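Local coordinates for protein KLLA0E08119p (Kluyveromyces lactis, PDB 3VA7) that probably makes urea-1-carboxylate from urea, hydrogencarbonate and ATP by way of a biotin carrier, this chain being the urea carboxylase part of a longer protein, at residues G670-I675 and T839-G844; V730-A735 and D845-V850. All blocks are in the same frame, centred on the assembly; numbering follows the deposited sequence.

Contact 1: residues G670-I675 and T839-G844; sequences GPHGSI and TYRQAG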
loop_
_atom_site.group_PDB
_atom_site.type_symbol
_atom_site.label_atom_id
_atom_site.label_comp_id
_atom_site.label_asym_id
_atom_site.label_seq_id
_atom_site.Cartn_x
_atom_site.Cartn_y
_atom_site.Cartn_z
ATOM N N GLY A 670 33.493 6.829 7.234
ATOM C CA GLY A 670 33.007 7.322 5.911
ATOM C C GLY A 670 31.498 7.346 5.639
ATOM O O GLY A 670 30.784 6.517 6.165
ATOM N N PRO A 671 31.019 8.192 4.713
ATOM C CA PRO A 671 31.820 8.883 3.722
ATOM C C PRO A 671 32.448 10.145 4.185
ATOM O O PRO A 671 33.538 10.490 3.722
ATOM C CB PRO A 671 30.833 9.214 2.616
ATOM C CG PRO A 671 29.545 8.854 3.082
ATOM C CD PRO A 671 29.658 7.953 4.233
ATOM N N HIS A 672 31.795 10.862 5.086
ATOM C CA HIS A 672 32.227 12.243 5.307
ATOM C C HIS A 672 33.016 12.522 6.606
ATOM O O HIS A 672 33.305 13.656 6.919
ATOM C CB HIS A 672 31.076 13.205 5.052
ATOM C CG HIS A 672 30.404 12.988 3.733
ATOM N ND1 HIS A 672 31.028 13.238 2.532
ATOM C CD2 HIS A 672 29.165 12.521 3.420
ATOM C CE1 HIS A 672 30.216 12.929 1.535
ATOM N NE2 HIS A 672 29.081 12.486 2.048
ATOM N N GLY A 673 33.425 11.467 7.317
ATOM C CA GLY A 673 34.268 11.630 8.539
ATOM C C GLY A 673 35.684 12.081 8.168
ATOM O O GLY A 673 36.656 11.407 8.498
ATOM N N SER A 674 35.801 13.220 7.485
ATOM C CA SER A 674 37.096 13.716 7.005
ATOM C C SER A 674 37.106 15.204 7.190
ATOM O O SER A 674 36.034 15.788 7.337
ATOM C CB SER A 674 37.270 13.409 5.536
ATOM O OG SER A 674 36.253 14.043 4.812
ATOM N N ILE A 675 38.286 15.827 7.192
ATOM C CA ILE A 675 38.402 17.210 7.719
ATOM C C ILE A 675 38.050 18.301 6.681
ATOM O O ILE A 675 38.146 19.491 6.979
ATOM C CB ILE A 675 39.790 17.492 8.410
ATOM C CG1 ILE A 675 40.961 17.392 7.403
ATOM C CG2 ILE A 675 40.049 16.516 9.528
ATOM C CD1 ILE A 675 42.312 17.950 7.950
ATOM N N THR A 839 36.454 11.813 -6.376
ATOM C CA THR A 839 36.728 11.439 -5.002
ATOM C C THR A 839 35.937 10.193 -4.666
ATOM O O THR A 839 34.730 10.172 -4.813
ATOM C CB THR A 839 36.384 12.571 -4.071
ATOM O OG1 THR A 839 36.965 13.757 -4.621
ATOM C CG2 THR A 839 36.938 12.329 -2.650
ATOM N N TYR A 840 36.659 9.167 -4.234
ATOM C CA TYR A 840 36.126 7.883 -3.906
ATOM C C TYR A 840 36.098 7.771 -2.382
ATOM O O TYR A 840 37.158 7.872 -1.723
ATOM C CB TYR A 840 37.005 6.799 -4.535
ATOM C CG TYR A 840 37.004 6.805 -6.068
ATOM C CD1 TYR A 840 37.977 7.514 -6.816
ATOM C CD2 TYR A 840 36.031 6.102 -6.770
ATOM C CE1 TYR A 840 37.950 7.503 -8.223
ATOM C CE2 TYR A 840 36.022 6.066 -8.167
ATOM C CZ TYR A 840 36.971 6.778 -8.893
ATOM O OH TYR A 840 36.883 6.717 -10.296
ATOM N N ARG A 841 34.889 7.612 -1.817
ATOM C CA ARG A 841 34.743 7.492 -0.366
ATOM C C ARG A 841 34.139 6.151 0.041
ATOM O O ARG A 841 33.225 5.608 -0.607
ATOM C CB ARG A 841 33.953 8.645 0.269
ATOM C CG ARG A 841 34.203 9.969 -0.348
ATOM C CD ARG A 841 33.324 11.094 0.186
ATOM N NE ARG A 841 34.054 11.719 1.249
ATOM C CZ ARG A 841 34.579 12.911 1.144
ATOM N NH1 ARG A 841 34.418 13.596 0.023
ATOM N NH2 ARG A 841 35.253 13.408 2.166
ATOM N N GLN A 842 34.727 5.602 1.086
ATOM C CA GLN A 842 34.251 4.395 1.621
ATOM C C GLN A 842 32.914 4.713 2.282
ATOM O O GLN A 842 32.837 5.624 3.100
ATOM C CB GLN A 842 35.247 3.961 2.686
ATOM C CG GLN A 842 34.768 2.815 3.554
ATOM C CD GLN A 842 35.853 2.374 4.516
ATOM O OE1 GLN A 842 36.366 1.246 4.439
ATOM N NE2 GLN A 842 36.229 3.277 5.413
ATOM N N ALA A 843 31.878 3.947 1.978
ATOM C CA ALA A 843 30.543 4.256 2.499
ATOM C C ALA A 843 29.813 3.010 2.934
ATOM O O ALA A 843 28.808 2.615 2.332
ATOM C CB ALA A 843 29.719 5.030 1.441
ATOM N N GLY A 844 30.326 2.390 3.970
ATOM C CA GLY A 844 29.772 1.144 4.436
ATOM C C GLY A 844 30.493 -0.065 3.884
ATOM O O GLY A 844 31.112 -0.038 2.851
HETATM O O HOH W 1 32.019 3.795 5.529
#

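Contact 2: residues V730-A735 and D845-V850; sequences VYSLGA and DRYILV. With NA (sodium ion), chain K; BTI (5-(hexahydro-2-oxo-1H-thieno[3,4-D]imidazol-6-yl)pentanal), chain B.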
loop_
_atom_site.group_PDB
_atom_site.type_symbol
_atom_site.label_atom_id
_atom_site.label_comp_id
_atom_site.label_asym_id
_atom_site.label_seq_id
_atom_site.Cartn_x
_atom_site.Cartn_y
_atom_site.Cartn_z
ATOM N N VAL A 730 23.353 9.665 -2.560
ATOM C CA VAL A 730 22.570 8.528 -2.049
ATOM C C VAL A 730 23.278 7.940 -0.866
ATOM O O VAL A 730 24.516 7.853 -0.830
ATOM C CB VAL A 730 22.289 7.476 -3.083
ATOM C CG1 VAL A 730 21.354 6.405 -2.516
ATOM C CG2 VAL A 730 21.656 8.142 -4.343
ATOM N N TYR A 731 22.513 7.614 0.145
ATOM C CA TYR A 731 23.103 7.279 1.410
ATOM C C TYR A 731 23.257 5.782 1.467
ATOM O O TYR A 731 22.589 5.038 0.738
ATOM C CB TYR A 731 22.145 7.615 2.545
ATOM C CG TYR A 731 21.854 9.044 2.796
ATOM C CD1 TYR A 731 22.730 10.045 2.417
ATOM C CD2 TYR A 731 20.701 9.401 3.492
ATOM C CE1 TYR A 731 22.436 11.428 2.707
ATOM C CE2 TYR A 731 20.397 10.720 3.786
ATOM C CZ TYR A 731 21.251 11.735 3.416
ATOM O OH TYR A 731 20.916 13.046 3.759
ATOM N N SER A 732 24.030 5.343 2.437
ATOM C CA SER A 732 24.171 3.909 2.689
ATOM C C SER A 732 23.267 3.435 3.807
ATOM O O SER A 732 23.155 4.096 4.836
ATOM C CB SER A 732 25.623 3.626 3.092
ATOM O OG SER A 732 26.486 3.858 1.991
ATOM N N LEU A 733 22.639 2.282 3.623
ATOM C CA LEU A 733 22.053 1.588 4.758
ATOM C C LEU A 733 23.052 1.593 5.931
ATOM O O LEU A 733 24.253 1.192 5.796
ATOM C CB LEU A 733 21.726 0.184 4.366
ATOM C CG LEU A 733 20.280 -0.186 4.112
ATOM C CD1 LEU A 733 19.246 0.944 4.410
ATOM C CD2 LEU A 733 20.130 -0.774 2.683
ATOM N N GLY A 734 22.588 2.126 7.058
ATOM C CA GLY A 734 23.364 2.120 8.257
ATOM C C GLY A 734 24.083 3.437 8.439
ATOM O O GLY A 734 24.744 3.640 9.470
ATOM N N ALA A 735 23.987 4.343 7.464
ATOM C CA ALA A 735 24.771 5.586 7.532
ATOM C C ALA A 735 24.350 6.422 8.740
ATOM O O ALA A 735 23.171 6.374 9.222
ATOM C CB ALA A 735 24.598 6.401 6.262
ATOM N N ASP A 845 30.459 -1.109 4.665
ATOM C CA ASP A 845 30.747 -2.487 4.302
ATOM C C ASP A 845 30.382 -2.840 2.784
ATOM O O ASP A 845 30.964 -3.734 2.176
ATOM C CB ASP A 845 29.849 -3.226 5.352
ATOM C CG ASP A 845 30.058 -4.667 5.377
ATOM O OD1 ASP A 845 30.648 -5.133 6.336
ATOM O OD2 ASP A 845 29.623 -5.421 4.464
ATOM N N ARG A 846 29.373 -2.162 2.212
ATOM C CA ARG A 846 28.709 -2.595 0.958
ATOM C C ARG A 846 28.789 -1.596 -0.208
ATOM O O ARG A 846 28.205 -1.833 -1.278
ATOM C CB ARG A 846 27.207 -2.858 1.182
ATOM C CG ARG A 846 26.851 -4.234 1.714
ATOM C CD ARG A 846 25.420 -4.347 2.098
ATOM N NE ARG A 846 25.157 -3.544 3.291
ATOM C CZ ARG A 846 23.962 -3.448 3.886
ATOM N NH1 ARG A 846 22.910 -4.118 3.402
ATOM N NH2 ARG A 846 23.842 -2.733 4.994
ATOM N N TYR A 847 29.486 -0.479 -0.031
ATOM C CA TYR A 847 29.433 0.500 -1.084
ATOM C C TYR A 847 30.593 1.421 -1.051
ATOM O O TYR A 847 31.165 1.702 0.025
ATOM C CB TYR A 847 28.286 1.487 -0.875
ATOM C CG TYR A 847 26.967 1.035 -0.335
ATOM C CD1 TYR A 847 26.795 0.693 1.042
ATOM C CD2 TYR A 847 25.869 1.035 -1.182
ATOM C CE1 TYR A 847 25.575 0.328 1.520
ATOM C CE2 TYR A 847 24.623 0.703 -0.718
ATOM C CZ TYR A 847 24.468 0.370 0.622
ATOM O OH TYR A 847 23.197 0.047 0.970
ATOM N N ILE A 848 30.841 1.970 -2.235
ATOM C CA ILE A 848 31.816 3.015 -2.436
ATOM C C ILE A 848 31.033 4.176 -3.035
ATOM O O ILE A 848 30.286 4.000 -3.988
ATOM C CB ILE A 848 32.939 2.559 -3.449
ATOM C CG1 ILE A 848 33.814 1.397 -2.865
ATOM C CG2 ILE A 848 33.774 3.714 -3.905
ATOM C CD1 ILE A 848 35.159 1.072 -3.722
ATOM N N LEU A 849 31.180 5.354 -2.452
ATOM C CA LEU A 849 30.575 6.532 -2.995
ATOM C C LEU A 849 31.547 7.250 -3.951
ATOM O O LEU A 849 32.654 7.606 -3.531
ATOM C CB LEU A 849 30.181 7.429 -1.820
ATOM C CG LEU A 849 29.468 8.762 -2.144
ATOM C CD1 LEU A 849 28.071 8.537 -2.687
ATOM C CD2 LEU A 849 29.430 9.701 -0.915
ATOM N N VAL A 850 31.141 7.493 -5.198
ATOM C CA VAL A 850 31.989 8.228 -6.181
ATOM C C VAL A 850 31.482 9.664 -6.276
ATOM O O VAL A 850 30.318 9.903 -6.650
ATOM C CB VAL A 850 31.893 7.588 -7.630
ATOM C CG1 VAL A 850 32.747 8.291 -8.617
ATOM C CG2 VAL A 850 32.278 6.158 -7.627
HETATM NA NA NA K . 29.020 -7.223 3.689
HETATM C C11 BTI B . 13.657 9.717 11.532
HETATM O O11 BTI B . 13.263 10.917 11.671
HETATM C C10 BTI B . 14.634 9.222 10.424
HETATM C C9 BTI B . 14.979 10.361 9.466
HETATM C C8 BTI B . 16.153 10.113 8.529
HETATM C C7 BTI B . 16.803 11.383 7.942
HETATM C C2 BTI B . 15.838 12.377 7.330
HETATM S S1 BTI B . 14.895 11.694 5.999
HETATM C C6 BTI B . 14.580 13.254 5.252
HETATM C C5 BTI B . 15.692 14.199 5.651
HETATM N N3 BTI B . 16.549 14.167 4.494
HETATM C C3 BTI B . 17.670 13.548 4.756
HETATM O O3 BTI B . 18.651 13.425 3.885
HETATM N N2 BTI B . 17.719 13.110 5.997
HETATM C C4 BTI B . 16.563 13.580 6.751
HETATM O O HOH W 2 25.718 -1.072 6.030
HETATM O O HOH W 3 27.084 -8.621 1.980
#

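Contact 1: residues G670-I675 and T839-G844
Arg841 reaches Pro671, His672 and Ser674 because its CG stands anti to its own carbonyl carbon (chi1 -37°) and the chain then bends at chi3 (93°), swinging the guanidinium across the loop 670-675. Arg841 NE donates a hydrogen bond to Pro671 O at 2.8 Å. It is moderately bent (153° at the hydrogen), and the donor lies well above the carbonyl plane. Further along the same guanidinium, Ser674 comes up at the edge, with OG 2.9 Å from Arg841 NH2. His672 takes a face instead: its ND1 sits over the guanidinium towards the rim, 3.6 Å from Arg841 NE, with the two side chains crossing at about a right angle and their planes oblique rather than stacked. The two terminal nitrogens form salt bridges outside the contact, NH1 with Glu851 and NH2 with Asp676, so the rotation of the group is likely to be well fixed.

The aliphatic part packs as well. Pro671 CB lies 3.9 Å from Arg841 CB, while Pro671 CD meets Ala843 CB at 4.0 Å. The proline follows a cis peptide bond, and just before it Gly670 CA makes a CA-H...O contact of 3.3 Å with Gln842 O. A water extends this seam, accepting from Gly844 N and bridging to Gly670 O.

Within the carboxyltransferase domain, the contact thus joins the loop between strand 662-669 and helix 680-688, in the subdomain A and B region, to the end of strand 838-842 in the C and D region. That strand lies between strands 824-828 and 847-852 of an antiparallel sheet, with helix 901-912 packed against Tyr840.

Contact 2: residues V730-A735 and D845-V850
Ser732 and Tyr847 mark the closest backbone approach, 7.3 Å between CA atoms, where the chains run roughly antiparallel (158° apart) without any direct hydrogen bond, so side chains and a water make the contact. Tyr847 CG stands anti to the carbonyl carbon (chi1 -38°), which turns the ring towards loop 730-735. Ser732 OG lies over one ring face near the rim, 3.3 Å from Tyr847 CD1, and is itself hydrogen-bonded to Ala843 O. At the far end of the ring, Tyr847 OH packs 3.6 Å from Leu733 CD2. Replacing Tyr847 by an alanine is likely to open a gap beside Ser732 and cost Leu733 CD2 one of its packing partners.

Ser732 to Ala735 form a type II beta turn, closed by Ala735 N to Ser732 O at 2.8 Å, with Gly734 at the third position; the turn links strands 725-730 and 735-739. Its Leu733 O accepts from water 2 (2.7 Å), which in turn accepts from Arg846 NH2 in the guanidinium plane, while Leu733 CB packs 3.7 Å from that same NH2. Further along, Leu849 CD1 comes within 4.1 Å of Val730 O.

The two segments also carry site residues: Tyr731, whose CB is directed away from 845-850, is a residue of the biotin pocket, and Asp845 OD2 binds the sodium ion together with Glu764.

Contacts 1 and 2 lie with centres about 9 Å apart and touch directly. Along the chain the order is 670-675, 730-735, 839-844, 845-850, so their segments alternate. Both second segments belong to one antiparallel hairpin, strands 838-842 and 847-852, neighbours in the same sheet; Arg841 O accepts from Leu849 N at 2.8 Å (a probable hydrogen bond). Leu849 of contact 2 also packs its CD2 3.8 Å from Pro671 CB of contact 1. The hairpin in the subdomain C and D region therefore meets two separate loops of the A and B region, joining the halves of the carboxyltransferase domain next to the biotin pocket and the sodium site.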